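Local coordinates for amide synthase (Vibrio cholerae, PDB 1L5A), which probably forms amide bonds in vibriobactin biosynthesis, acting as a nonribosomal peptide synthetase condensation enzyme, at residues 340-345 against 349-354; 120-125 against 132-137; 220-225 against 402-407; 227-232 against 417-422. All coordinates share one frame; numbering follows the deposited sequence.

From the N terminus, interaction 2 closes first: strand 117-125 turns through a five-residue connection into helix 131-150, which packs back on the five-stranded sheet. Helix 217-229 then opens interactions 3 and 4 in succession. Before either closes, interaction 1 forms and is nested inside both; here the chain leaves the four-stranded sheet and adds strand 348-356 to the edge of the five-stranded one. Helix 387-409 closes interaction 3 and helix 415-420 closes interaction 4, so these two long loops cross. They touch through L222, L404 and L418. Interactions 1 and 2 also meet, at L354 and Y121, with centres about 11 Å apart.

Interaction 1: 340-345 against 349-354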
loop_
_atom_site.group_PDB
_atom_site.type_symbol
_atom_site.label_atom_id
_atom_site.label_comp_id
_atom_site.label_asym_id
_atom_site.label_seq_id
_atom_site.Cartn_x
_atom_site.Cartn_y
_atom_site.Cartn_z
ATOM N N GLU A 340 -23.268 18.020 -7.330
ATOM C CA GLU A 340 -24.010 19.114 -7.960
ATOM C C GLU A 340 -24.054 18.909 -9.464
ATOM O O GLU A 340 -23.206 18.221 -10.023
ATOM C CB GLU A 340 -23.327 20.461 -7.705
ATOM C CG GLU A 340 -22.934 20.744 -6.268
ATOM C CD GLU A 340 -22.105 22.011 -6.141
ATOM O OE1 GLU A 340 -22.645 23.114 -6.398
ATOM O OE2 GLU A 340 -20.908 21.906 -5.791
ATOM N N SER A 341 -25.031 19.514 -10.124
ATOM C CA SER A 341 -25.109 19.397 -11.568
ATOM C C SER A 341 -23.910 20.182 -12.147
ATOM O O SER A 341 -23.383 21.101 -11.509
ATOM C CB SER A 341 -26.442 19.957 -12.063
ATOM O OG SER A 341 -26.572 21.318 -11.709
ATOM N N PRO A 342 -23.452 19.822 -13.354
ATOM C CA PRO A 342 -22.305 20.533 -13.941
ATOM C C PRO A 342 -22.574 22.021 -14.204
ATOM O O PRO A 342 -23.667 22.394 -14.638
ATOM C CB PRO A 342 -22.044 19.750 -15.221
ATOM C CG PRO A 342 -23.444 19.333 -15.647
ATOM C CD PRO A 342 -24.077 18.909 -14.330
ATOM N N HIS A 343 -21.584 22.871 -13.951
ATOM C CA HIS A 343 -21.764 24.303 -14.178
ATOM C C HIS A 343 -21.220 24.848 -15.514
ATOM O O HIS A 343 -20.266 24.319 -16.078
ATOM C CB HIS A 343 -21.158 25.107 -13.018
ATOM C CG HIS A 343 -21.236 26.593 -13.216
ATOM N ND1 HIS A 343 -20.244 27.315 -13.848
ATOM C CD2 HIS A 343 -22.221 27.481 -12.933
ATOM C CE1 HIS A 343 -20.614 28.579 -13.946
ATOM N NE2 HIS A 343 -21.811 28.707 -13.400
ATOM N N PHE A 344 -21.854 25.902 -16.013
ATOM C CA PHE A 344 -21.436 26.565 -17.248
ATOM C C PHE A 344 -21.610 28.079 -17.080
ATOM O O PHE A 344 -22.715 28.560 -16.786
ATOM C CB PHE A 344 -22.264 26.099 -18.439
ATOM C CG PHE A 344 -22.203 24.626 -18.679
ATOM C CD1 PHE A 344 -22.985 23.751 -17.928
ATOM C CD2 PHE A 344 -21.328 24.102 -19.643
ATOM C CE1 PHE A 344 -22.900 22.372 -18.123
ATOM C CE2 PHE A 344 -21.228 22.721 -19.853
ATOM C CZ PHE A 344 -22.016 21.852 -19.090
ATOM N N ALA A 345 -20.517 28.819 -17.260
ATOM C CA ALA A 345 -20.518 30.276 -17.128
ATOM C C ALA A 345 -21.816 30.953 -17.547
ATOM O O ALA A 345 -22.339 30.712 -18.636
ATOM C CB ALA A 345 -19.367 30.871 -17.920
ATOM N N THR A 349 -28.227 25.280 -14.592
ATOM C CA THR A 349 -28.279 23.915 -15.080
ATOM C C THR A 349 -29.381 23.132 -14.371
ATOM O O THR A 349 -29.435 23.053 -13.144
ATOM C CB THR A 349 -26.916 23.219 -14.860
ATOM O OG1 THR A 349 -25.933 23.850 -15.691
ATOM C CG2 THR A 349 -26.989 21.726 -15.188
ATOM N N GLU A 350 -30.280 22.566 -15.153
ATOM C CA GLU A 350 -31.351 21.761 -14.599
ATOM C C GLU A 350 -31.039 20.340 -15.079
ATOM O O GLU A 350 -31.070 20.043 -16.280
ATOM C CB GLU A 350 -32.709 22.259 -15.123
ATOM C CG GLU A 350 -33.905 21.347 -14.832
ATOM C CD GLU A 350 -35.194 21.844 -15.497
ATOM O OE1 GLU A 350 -35.729 22.888 -15.052
ATOM O OE2 GLU A 350 -35.662 21.199 -16.470
ATOM N N LEU A 351 -30.695 19.471 -14.139
ATOM C CA LEU A 351 -30.363 18.092 -14.474
ATOM C C LEU A 351 -31.581 17.208 -14.273
ATOM O O LEU A 351 -32.333 17.384 -13.314
ATOM C CB LEU A 351 -29.219 17.622 -13.579
ATOM C CG LEU A 351 -28.502 16.309 -13.893
ATOM C CD1 LEU A 351 -27.152 16.293 -13.156
ATOM C CD2 LEU A 351 -29.377 15.128 -13.511
ATOM N N LYS A 352 -31.804 16.265 -15.175
ATOM C CA LYS A 352 -32.952 15.387 -15.004
ATOM C C LYS A 352 -32.582 13.938 -15.316
ATOM O O LYS A 352 -32.090 13.622 -16.411
ATOM C CB LYS A 352 -34.119 15.857 -15.885
ATOM C CG LYS A 352 -35.496 15.304 -15.459
ATOM C CD LYS A 352 -36.620 15.634 -16.492
ATOM C CE LYS A 352 -37.972 14.970 -16.157
ATOM N NZ LYS A 352 -38.770 14.734 -17.394
ATOM N N VAL A 353 -32.785 13.069 -14.327
ATOM C CA VAL A 353 -32.508 11.641 -14.462
ATOM C C VAL A 353 -33.676 11.037 -15.243
ATOM O O VAL A 353 -34.792 11.007 -14.746
ATOM C CB VAL A 353 -32.404 10.966 -13.070
ATOM C CG1 VAL A 353 -32.198 9.479 -13.227
ATOM C CG2 VAL A 353 -31.253 11.581 -12.267
ATOM N N LEU A 354 -33.418 10.579 -16.466
ATOM C CA LEU A 354 -34.456 10.023 -17.329
ATOM C C LEU A 354 -34.542 8.520 -17.251
ATOM O O LEU A 354 -35.569 7.933 -17.615
ATOM C CB LEU A 354 -34.205 10.411 -18.783
ATOM C CG LEU A 354 -34.233 11.900 -19.080
ATOM C CD1 LEU A 354 -33.892 12.129 -20.547
ATOM C CD2 LEU A 354 -35.607 12.447 -18.746
#
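T349 and P342 form the tight end of this contact, where the OG1 hydroxyl of T349 donates to the carbonyl O of P342 at 2.9 Å. The C=O...OG1 angle of 167° places the hydroxyl almost straight beyond the oxygen. With chi1 at -66°, OG1 sits beside the backbone N of T349 while CG2 swings anti to that nitrogen, and the two branches divide the work. OG1 also lies in the plane of the F344 ring, at its edge and 3.7 Å from CD1. CG2 of T349 packs against OG of S341 at 3.5 Å. Further along, the fit slackens: L351 CD1 comes within 3.9 Å of S341 CB, and P342 CD is no nearer to that methyl than 4.2 Å. The solvent side is marked by H343 and E350, both exposed, whose side chains leave their backbones pointing away from the contact. The loop between strands 333-337 and 348-356 is thus tied to the start of an edge strand. That strand bonds through its backbone to strand 22-30, while helix 131-150 lies against P342, L351 and F344, with Y145 meeting the F344 ring edge-to-face.

Interaction 2: 120-125 against 132-137; sequences IYTRAH and YGMMLF
The contact belongs to a strand-loop-helix unit of the condensation fold, in which strand 117-125 runs into helix 131-150 through the HHxxxDG signature of this family, beginning at H125. T122 meets F137 and M134, and the three side chains are buried. T122 reaches out from the strand to meet F137 coming from the helix. The hydroxyl OG1 of T122 lies near the far end of the ring, 3.2 Å from CE2 and 3.4 Å from CZ of F137, at an oblique angle to the ring plane. Its methyl CG2 packs beside it, 3.6 Å from CE2 of F137. The same methyl is 3.8 Å from CE of M134, whose chain bends at chi2 (62°) and again at chi3 (-112°), carrying the terminal methyl over to the strand although CB does not face it. M134 and T122 run alongside each other, pointing opposite ways. Within the helix, the carbonyl O of M134 lies in the plane of the F137 ring, at its edge. No hydrogen bond joins the two segments, which leaves van der Waals packing to seat the helix on the sheet. Near the connection, D130 OD1 accepts from G133 N, and H125 ND1 is bonded to I127 N. T122 pairs through its backbone with H25 of strand 22-30, a residue that M134 also touches. On the other face of the sheet, Y121 and R123 reach D93 of helix 82-94, whereas L42, T45 and V46 of helix 35-47 pack round F137.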
loop_
_atom_site.group_PDB
_atom_site.type_symbol
_atom_site.label_atom_id
_atom_site.label_comp_id
_atom_site.label_asym_id
_atom_site.label_seq_id
_atom_site.Cartn_x
_atom_site.Cartn_y
_atom_site.Cartn_z
ATOM N N ILE A 120 -29.031 19.029 -23.480
ATOM C CA ILE A 120 -28.057 17.968 -23.702
ATOM C C ILE A 120 -28.612 16.664 -23.157
ATOM O O ILE A 120 -29.051 16.591 -22.006
ATOM C CB ILE A 120 -26.750 18.228 -22.959
ATOM C CG1 ILE A 120 -26.032 19.425 -23.567
ATOM C CG2 ILE A 120 -25.871 16.999 -23.033
ATOM C CD1 ILE A 120 -25.008 20.019 -22.639
ATOM N N TYR A 121 -28.570 15.638 -23.988
ATOM C CA TYR A 121 -29.064 14.332 -23.617
ATOM C C TYR A 121 -27.935 13.317 -23.746
ATOM O O TYR A 121 -27.337 13.155 -24.815
ATOM C CB TYR A 121 -30.239 13.932 -24.528
ATOM C CG TYR A 121 -30.694 12.502 -24.374
ATOM C CD1 TYR A 121 -31.384 12.071 -23.228
ATOM C CD2 TYR A 121 -30.436 11.570 -25.371
ATOM C CE1 TYR A 121 -31.808 10.729 -23.090
ATOM C CE2 TYR A 121 -30.851 10.234 -25.248
ATOM C CZ TYR A 121 -31.535 9.823 -24.111
ATOM O OH TYR A 121 -31.938 8.508 -24.022
ATOM N N THR A 122 -27.660 12.629 -22.645
ATOM C CA THR A 122 -26.618 11.618 -22.600
ATOM C C THR A 122 -27.221 10.289 -22.168
ATOM O O THR A 122 -27.925 10.231 -21.174
ATOM C CB THR A 122 -25.562 12.013 -21.581
ATOM O OG1 THR A 122 -25.049 13.299 -21.932
ATOM C CG2 THR A 122 -24.428 10.989 -21.547
ATOM N N ARG A 123 -26.948 9.226 -22.907
ATOM C CA ARG A 123 -27.462 7.920 -22.539
ATOM C C ARG A 123 -26.432 6.834 -22.708
ATOM O O ARG A 123 -25.701 6.794 -23.697
ATOM C CB ARG A 123 -28.652 7.514 -23.385
ATOM C CG ARG A 123 -28.908 6.004 -23.318
ATOM C CD ARG A 123 -29.350 5.462 -24.647
ATOM N NE ARG A 123 -28.339 4.600 -25.237
ATOM C CZ ARG A 123 -28.315 4.240 -26.514
ATOM N NH1 ARG A 123 -29.255 4.668 -27.350
ATOM N NH2 ARG A 123 -27.340 3.457 -26.958
ATOM N N ALA A 124 -26.427 5.916 -21.754
ATOM C CA ALA A 124 -25.510 4.796 -21.790
ATOM C C ALA A 124 -26.183 3.600 -21.146
ATOM O O ALA A 124 -27.230 3.712 -20.542
ATOM C CB ALA A 124 -24.234 5.156 -21.024
ATOM N N HIS A 125 -25.587 2.437 -21.299
ATOM C CA HIS A 125 -26.111 1.250 -20.652
ATOM C C HIS A 125 -25.318 1.087 -19.349
ATOM O O HIS A 125 -24.119 1.370 -19.291
ATOM C CB HIS A 125 -25.915 0.039 -21.546
ATOM C CG HIS A 125 -26.575 -1.191 -21.031
ATOM N ND1 HIS A 125 -26.067 -1.918 -19.978
ATOM C CD2 HIS A 125 -27.718 -1.811 -21.406
ATOM C CE1 HIS A 125 -26.870 -2.938 -19.728
ATOM N NE2 HIS A 125 -27.879 -2.895 -20.579
ATOM N N TYR A 132 -21.434 7.376 -10.558
ATOM C CA TYR A 132 -20.208 8.139 -10.388
ATOM C C TYR A 132 -19.590 8.418 -11.774
ATOM O O TYR A 132 -19.093 9.527 -12.035
ATOM C CB TYR A 132 -19.243 7.369 -9.461
ATOM C CG TYR A 132 -18.116 8.204 -8.891
ATOM C CD1 TYR A 132 -18.226 8.790 -7.624
ATOM C CD2 TYR A 132 -16.933 8.412 -9.614
ATOM C CE1 TYR A 132 -17.173 9.572 -7.082
ATOM C CE2 TYR A 132 -15.893 9.175 -9.090
ATOM C CZ TYR A 132 -16.016 9.755 -7.822
ATOM O OH TYR A 132 -14.979 10.509 -7.302
ATOM N N GLY A 133 -19.630 7.425 -12.661
ATOM C CA GLY A 133 -19.095 7.641 -13.997
ATOM C C GLY A 133 -19.834 8.792 -14.697
ATOM O O GLY A 133 -19.221 9.659 -15.351
ATOM N N MET A 134 -21.159 8.808 -14.533
ATOM C CA MET A 134 -21.994 9.817 -15.127
ATOM C C MET A 134 -21.581 11.206 -14.660
ATOM O O MET A 134 -21.379 12.118 -15.481
ATOM C CB MET A 134 -23.460 9.563 -14.778
ATOM C CG MET A 134 -24.445 10.412 -15.580
ATOM S SD MET A 134 -24.403 10.132 -17.400
ATOM C CE MET A 134 -23.818 11.526 -17.875
ATOM N N MET A 135 -21.443 11.388 -13.351
ATOM C CA MET A 135 -21.055 12.709 -12.892
ATOM C C MET A 135 -19.646 13.054 -13.364
ATOM O O MET A 135 -19.390 14.215 -13.687
ATOM C CB MET A 135 -21.226 12.852 -11.368
ATOM C CG MET A 135 -20.082 12.476 -10.505
ATOM S SD MET A 135 -18.762 13.709 -10.434
ATOM C CE MET A 135 -17.513 12.582 -9.787
ATOM N N LEU A 136 -18.748 12.067 -13.435
ATOM C CA LEU A 136 -17.402 12.333 -13.933
ATOM C C LEU A 136 -17.537 12.872 -15.351
ATOM O O LEU A 136 -16.870 13.828 -15.720
ATOM C CB LEU A 136 -16.540 11.071 -13.962
ATOM C CG LEU A 136 -15.902 10.581 -12.658
ATOM C CD1 LEU A 136 -15.125 9.305 -12.929
ATOM C CD2 LEU A 136 -14.971 11.652 -12.081
ATOM N N PHE A 137 -18.409 12.255 -16.142
ATOM C CA PHE A 137 -18.639 12.699 -17.513
ATOM C C PHE A 137 -19.164 14.145 -17.519
ATOM O O PHE A 137 -18.820 14.940 -18.392
ATOM C CB PHE A 137 -19.661 11.784 -18.198
ATOM C CG PHE A 137 -20.331 12.406 -19.395
ATOM C CD1 PHE A 137 -19.744 12.341 -20.660
ATOM C CD2 PHE A 137 -21.565 13.051 -19.262
ATOM C CE1 PHE A 137 -20.382 12.908 -21.784
ATOM C CE2 PHE A 137 -22.217 13.624 -20.383
ATOM C CZ PHE A 137 -21.625 13.553 -21.650
#

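Interaction 3: 220-225 against 402-407; sequences NHLLLK and EQLLAR
L222 reaches from helix 217-229 toward L404 and L405 of helix 387-409, and a single leucine tip makes every contact between the two segments. At its base, CB makes no approach within 4.2 Å of the facing segment; it serves to carry the chain outward. CG stands anti to the backbone N (chi1 172°), which extends the branch point toward helix 387-409, though CG too stays beyond that range. The two methyls then diverge. CD2 makes the crossing: it touches CD2 of L404 at 3.5 Å and lies 4.0 Å from the carbonyl O of the same residue. It also approaches the following residue, 4.2 Å from CA of L405 and 4.4 Å from its CD1, whose side chain bends back toward the contact from a CB that does not face it. CD1 of L222 turns instead to CD2 of L418 in helix 415-420. L404 likewise touches L418, and also L241 of helix 234-249, so the leucines of several helices share one apolar layer. L223, next along the helix, meets L374 of strand 374-381, so helix 217-229 touches the four-stranded sheet as well as helix 387-409. With no hydrogen bond or charge across the contact, the helices are held by nonpolar burial and dispersion, which impose no strict bonding direction on the side chains that meet.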
loop_
_atom_site.group_PDB
_atom_site.type_symbol
_atom_site.label_atom_id
_atom_site.label_comp_id
_atom_site.label_asym_id
_atom_site.label_seq_id
_atom_site.Cartn_x
_atom_site.Cartn_y
_atom_site.Cartn_z
ATOM N N ASN A 220 -30.211 19.745 8.869
ATOM C CA ASN A 220 -28.963 19.711 8.115
ATOM C C ASN A 220 -27.785 20.219 8.937
ATOM O O ASN A 220 -26.696 19.648 8.883
ATOM C CB ASN A 220 -29.093 20.519 6.826
ATOM C CG ASN A 220 -30.232 20.031 5.957
ATOM O OD1 ASN A 220 -30.615 18.862 6.021
ATOM N ND2 ASN A 220 -30.772 20.918 5.129
ATOM N N HIS A 221 -27.996 21.287 9.698
ATOM C CA HIS A 221 -26.926 21.816 10.536
ATOM C C HIS A 221 -26.563 20.741 11.560
ATOM O O HIS A 221 -25.384 20.458 11.785
ATOM C CB HIS A 221 -27.375 23.099 11.235
ATOM N N LEU A 222 -27.581 20.129 12.166
ATOM C CA LEU A 222 -27.369 19.072 13.159
ATOM C C LEU A 222 -26.651 17.876 12.534
ATOM O O LEU A 222 -25.747 17.285 13.139
ATOM C CB LEU A 222 -28.712 18.616 13.736
ATOM C CG LEU A 222 -28.690 17.382 14.645
ATOM C CD1 LEU A 222 -27.803 17.616 15.854
ATOM C CD2 LEU A 222 -30.109 17.070 15.090
ATOM N N LEU A 223 -27.071 17.535 11.317
ATOM C CA LEU A 223 -26.505 16.421 10.560
ATOM C C LEU A 223 -25.001 16.635 10.456
ATOM O O LEU A 223 -24.207 15.718 10.707
ATOM C CB LEU A 223 -27.105 16.385 9.153
ATOM C CG LEU A 223 -27.215 15.071 8.374
ATOM C CD1 LEU A 223 -26.916 15.388 6.917
ATOM C CD2 LEU A 223 -26.274 13.990 8.901
ATOM N N LEU A 224 -24.616 17.854 10.079
ATOM C CA LEU A 224 -23.205 18.182 9.953
ATOM C C LEU A 224 -22.541 18.023 11.309
ATOM O O LEU A 224 -21.620 17.216 11.443
ATOM C CB LEU A 224 -23.025 19.604 9.425
ATOM C CG LEU A 224 -23.341 19.749 7.933
ATOM C CD1 LEU A 224 -23.464 21.218 7.546
ATOM C CD2 LEU A 224 -22.244 19.069 7.132
ATOM N N LYS A 225 -23.013 18.761 12.316
ATOM C CA LYS A 225 -22.423 18.652 13.649
ATOM C C LYS A 225 -22.234 17.188 13.999
ATOM O O LYS A 225 -21.116 16.744 14.265
ATOM C CB LYS A 225 -23.300 19.317 14.712
ATOM C CG LYS A 225 -23.057 20.812 14.894
ATOM C CD LYS A 225 -23.450 21.596 13.652
ATOM C CE LYS A 225 -23.411 23.099 13.892
ATOM N NZ LYS A 225 -23.894 23.856 12.698
ATOM N N GLU A 402 -37.776 14.384 12.385
ATOM C CA GLU A 402 -38.451 15.419 13.157
ATOM C C GLU A 402 -38.129 15.239 14.640
ATOM O O GLU A 402 -37.931 16.219 15.363
ATOM C CB GLU A 402 -39.957 15.345 12.927
ATOM C CG GLU A 402 -40.427 16.041 11.663
ATOM C CD GLU A 402 -41.869 15.708 11.326
ATOM O OE1 GLU A 402 -42.634 15.386 12.261
ATOM O OE2 GLU A 402 -42.235 15.774 10.132
ATOM N N GLN A 403 -38.072 13.983 15.080
ATOM C CA GLN A 403 -37.754 13.657 16.466
ATOM C C GLN A 403 -36.331 14.043 16.814
ATOM O O GLN A 403 -36.101 14.817 17.730
ATOM C CB GLN A 403 -37.892 12.162 16.724
ATOM C CG GLN A 403 -39.264 11.690 17.132
ATOM C CD GLN A 403 -39.253 10.212 17.465
ATOM O OE1 GLN A 403 -38.336 9.728 18.137
ATOM N NE2 GLN A 403 -40.271 9.486 17.005
ATOM N N LEU A 404 -35.379 13.473 16.082
ATOM C CA LEU A 404 -33.964 13.738 16.303
ATOM C C LEU A 404 -33.765 15.231 16.488
ATOM O O LEU A 404 -33.078 15.657 17.416
ATOM C CB LEU A 404 -33.132 13.256 15.109
ATOM C CG LEU A 404 -31.692 12.773 15.345
ATOM C CD1 LEU A 404 -31.038 12.538 14.002
ATOM C CD2 LEU A 404 -30.887 13.780 16.129
ATOM N N LEU A 405 -34.364 16.032 15.611
ATOM C CA LEU A 405 -34.211 17.479 15.729
ATOM C C LEU A 405 -34.800 17.987 17.042
ATOM O O LEU A 405 -34.322 18.974 17.604
ATOM C CB LEU A 405 -34.887 18.199 14.565
ATOM C CG LEU A 405 -34.750 19.720 14.676
ATOM C CD1 LEU A 405 -33.278 20.104 14.794
ATOM C CD2 LEU A 405 -35.382 20.372 13.461
ATOM N N ALA A 406 -35.838 17.304 17.515
ATOM C CA ALA A 406 -36.516 17.655 18.757
ATOM C C ALA A 406 -35.669 17.276 19.962
ATOM O O ALA A 406 -35.311 18.140 20.762
ATOM C CB ALA A 406 -37.868 16.959 18.826
ATOM N N ARG A 407 -35.367 15.985 20.103
ATOM C CA ARG A 407 -34.533 15.512 21.207
ATOM C C ARG A 407 -33.351 16.472 21.374
ATOM O O ARG A 407 -32.787 16.608 22.460
ATOM C CB ARG A 407 -34.016 14.098 20.918
ATOM C CG ARG A 407 -34.985 12.980 21.256
ATOM C CD ARG A 407 -34.493 11.647 20.704
ATOM N NE ARG A 407 -34.609 11.593 19.244
ATOM C CZ ARG A 407 -34.265 10.547 18.491
ATOM N NH1 ARG A 407 -33.774 9.446 19.050
ATOM N NH2 ARG A 407 -34.421 10.601 17.174
#

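Interaction 4: 227-232 against 417-422; sequences ANANQI and RLLAEP
The carbonyl O of A227 is gripped by two backbone amides, N230 N and I232 N, each at 3.1 Å and arriving from opposite faces of the carbonyl plane, and the turn so fixed brings A229 and N230 up to L419. This is a Schellman motif closing helix 217-229. Q231 is its C-prime residue, with a positive phi of 53°, and Q231 N bonds to N228 O at 2.8 Å, the second hydrogen bond that defines the motif. Against this helix end lies L419 of helix 415-420, whose two methyls share the contact. CD1 meets CB of A229 at 3.6 Å, an apolar touch near the protein surface. Both methyls of L419 border the amide nitrogen of N230, CD1 lying 3.9 Å from N230 ND2. The N230 and L419 side chains lie side by side, running in opposing senses, and no hydrogen bond crosses between the segments. L226, one turn back, packs on L419 as well, while L291 of helix 291-307 touches the same leucine and the backbone of L419 bonds to that of G292. The contact thus joins the C-terminal end of one helix to a short helix near the end of the chain, with helix 291-307 alongside both. In N230, CG sits beside the backbone N (chi1 -80°), and ND2 is bonded to the carbonyl O of L226 while lying 3.8 Å from CD2 of L419.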
loop_
_atom_site.group_PDB
_atom_site.type_symbol
_atom_site.label_atom_id
_atom_site.label_comp_id
_atom_site.label_asym_id
_atom_site.label_seq_id
_atom_site.Cartn_x
_atom_site.Cartn_y
_atom_site.Cartn_z
ATOM N N ALA A 227 -22.018 14.637 12.257
ATOM C CA ALA A 227 -20.993 14.050 11.401
ATOM C C ALA A 227 -19.603 14.399 11.903
ATOM O O ALA A 227 -18.758 13.520 12.094
ATOM C CB ALA A 227 -21.163 14.556 9.989
ATOM N N ASN A 228 -19.377 15.696 12.097
ATOM C CA ASN A 228 -18.104 16.201 12.592
ATOM C C ASN A 228 -17.712 15.510 13.890
ATOM O O ASN A 228 -16.630 14.929 13.999
ATOM C CB ASN A 228 -18.188 17.709 12.850
ATOM C CG ASN A 228 -18.272 18.520 11.572
ATOM O OD1 ASN A 228 -17.441 18.365 10.668
ATOM N ND2 ASN A 228 -19.270 19.401 11.489
ATOM N N ALA A 229 -18.613 15.578 14.866
ATOM C CA ALA A 229 -18.385 14.998 16.177
ATOM C C ALA A 229 -17.952 13.541 16.148
ATOM O O ALA A 229 -17.357 13.047 17.108
ATOM C CB ALA A 229 -19.624 15.151 17.026
ATOM N N ASN A 230 -18.242 12.842 15.056
ATOM C CA ASN A 230 -17.854 11.447 14.981
ATOM C C ASN A 230 -16.773 11.194 13.940
ATOM O O ASN A 230 -16.490 10.048 13.578
ATOM C CB ASN A 230 -19.091 10.591 14.723
ATOM C CG ASN A 230 -19.899 10.347 15.989
ATOM O OD1 ASN A 230 -19.694 9.347 16.684
ATOM N ND2 ASN A 230 -20.808 11.268 16.306
ATOM N N GLN A 231 -16.149 12.269 13.473
ATOM C CA GLN A 231 -15.084 12.148 12.486
ATOM C C GLN A 231 -15.525 11.327 11.270
ATOM O O GLN A 231 -14.792 10.449 10.793
ATOM C CB GLN A 231 -13.846 11.517 13.129
ATOM N N ILE A 232 -16.739 11.600 10.795
ATOM C CA ILE A 232 -17.280 10.926 9.621
ATOM C C ILE A 232 -17.961 11.986 8.766
ATOM O O ILE A 232 -18.328 13.049 9.272
ATOM C CB ILE A 232 -18.321 9.826 9.985
ATOM C CG1 ILE A 232 -19.472 10.426 10.791
ATOM C CG2 ILE A 232 -17.645 8.682 10.744
ATOM C CD1 ILE A 232 -20.547 9.412 11.136
ATOM N N ARG A 417 -24.474 16.641 24.428
ATOM C CA ARG A 417 -25.564 16.141 25.245
ATOM C C ARG A 417 -26.438 15.171 24.449
ATOM O O ARG A 417 -26.807 14.101 24.952
ATOM C CB ARG A 417 -26.388 17.314 25.786
ATOM C CG ARG A 417 -25.660 18.115 26.863
ATOM C CD ARG A 417 -26.401 19.379 27.272
ATOM N NE ARG A 417 -27.661 19.099 27.954
ATOM C CZ ARG A 417 -28.488 20.039 28.402
ATOM N NH1 ARG A 417 -28.186 21.322 28.242
ATOM N NH2 ARG A 417 -29.620 19.697 29.003
ATOM N N LEU A 418 -26.752 15.536 23.203
ATOM C CA LEU A 418 -27.578 14.687 22.344
ATOM C C LEU A 418 -26.877 13.360 22.042
ATOM O O LEU A 418 -27.509 12.302 22.030
ATOM C CB LEU A 418 -27.907 15.407 21.035
ATOM C CG LEU A 418 -28.886 14.654 20.130
ATOM C CD1 LEU A 418 -30.207 14.462 20.864
ATOM C CD2 LEU A 418 -29.095 15.424 18.834
ATOM N N LEU A 419 -25.570 13.417 21.795
ATOM C CA LEU A 419 -24.805 12.208 21.520
ATOM C C LEU A 419 -24.734 11.396 22.800
ATOM O O LEU A 419 -24.462 10.190 22.789
ATOM C CB LEU A 419 -23.398 12.565 21.048
ATOM C CG LEU A 419 -23.354 13.077 19.608
ATOM C CD1 LEU A 419 -21.962 13.584 19.285
ATOM C CD2 LEU A 419 -23.770 11.950 18.657
ATOM N N ALA A 420 -24.999 12.081 23.907
ATOM C CA ALA A 420 -24.979 11.474 25.226
ATOM C C ALA A 420 -26.171 10.549 25.459
ATOM O O ALA A 420 -26.020 9.482 26.048
ATOM C CB ALA A 420 -24.946 12.563 26.286
ATOM N N GLU A 421 -27.352 10.952 24.996
ATOM C CA GLU A 421 -28.548 10.129 25.183
ATOM C C GLU A 421 -28.368 8.761 24.539
ATOM O O GLU A 421 -27.515 8.587 23.670
ATOM C CB GLU A 421 -29.789 10.809 24.580
ATOM C CG GLU A 421 -30.050 12.232 25.077
ATOM C CD GLU A 421 -31.495 12.689 24.867
ATOM O OE1 GLU A 421 -32.054 12.450 23.772
ATOM O OE2 GLU A 421 -32.071 13.300 25.799
ATOM N N PRO A 422 -29.164 7.766 24.968
ATOM C CA PRO A 422 -29.093 6.403 24.422
ATOM C C PRO A 422 -29.487 6.373 22.935
ATOM O O PRO A 422 -30.263 7.216 22.474
ATOM C CB PRO A 422 -30.083 5.632 25.293
ATOM C CG PRO A 422 -30.042 6.383 26.600
ATOM C CD PRO A 422 -30.064 7.812 26.134
#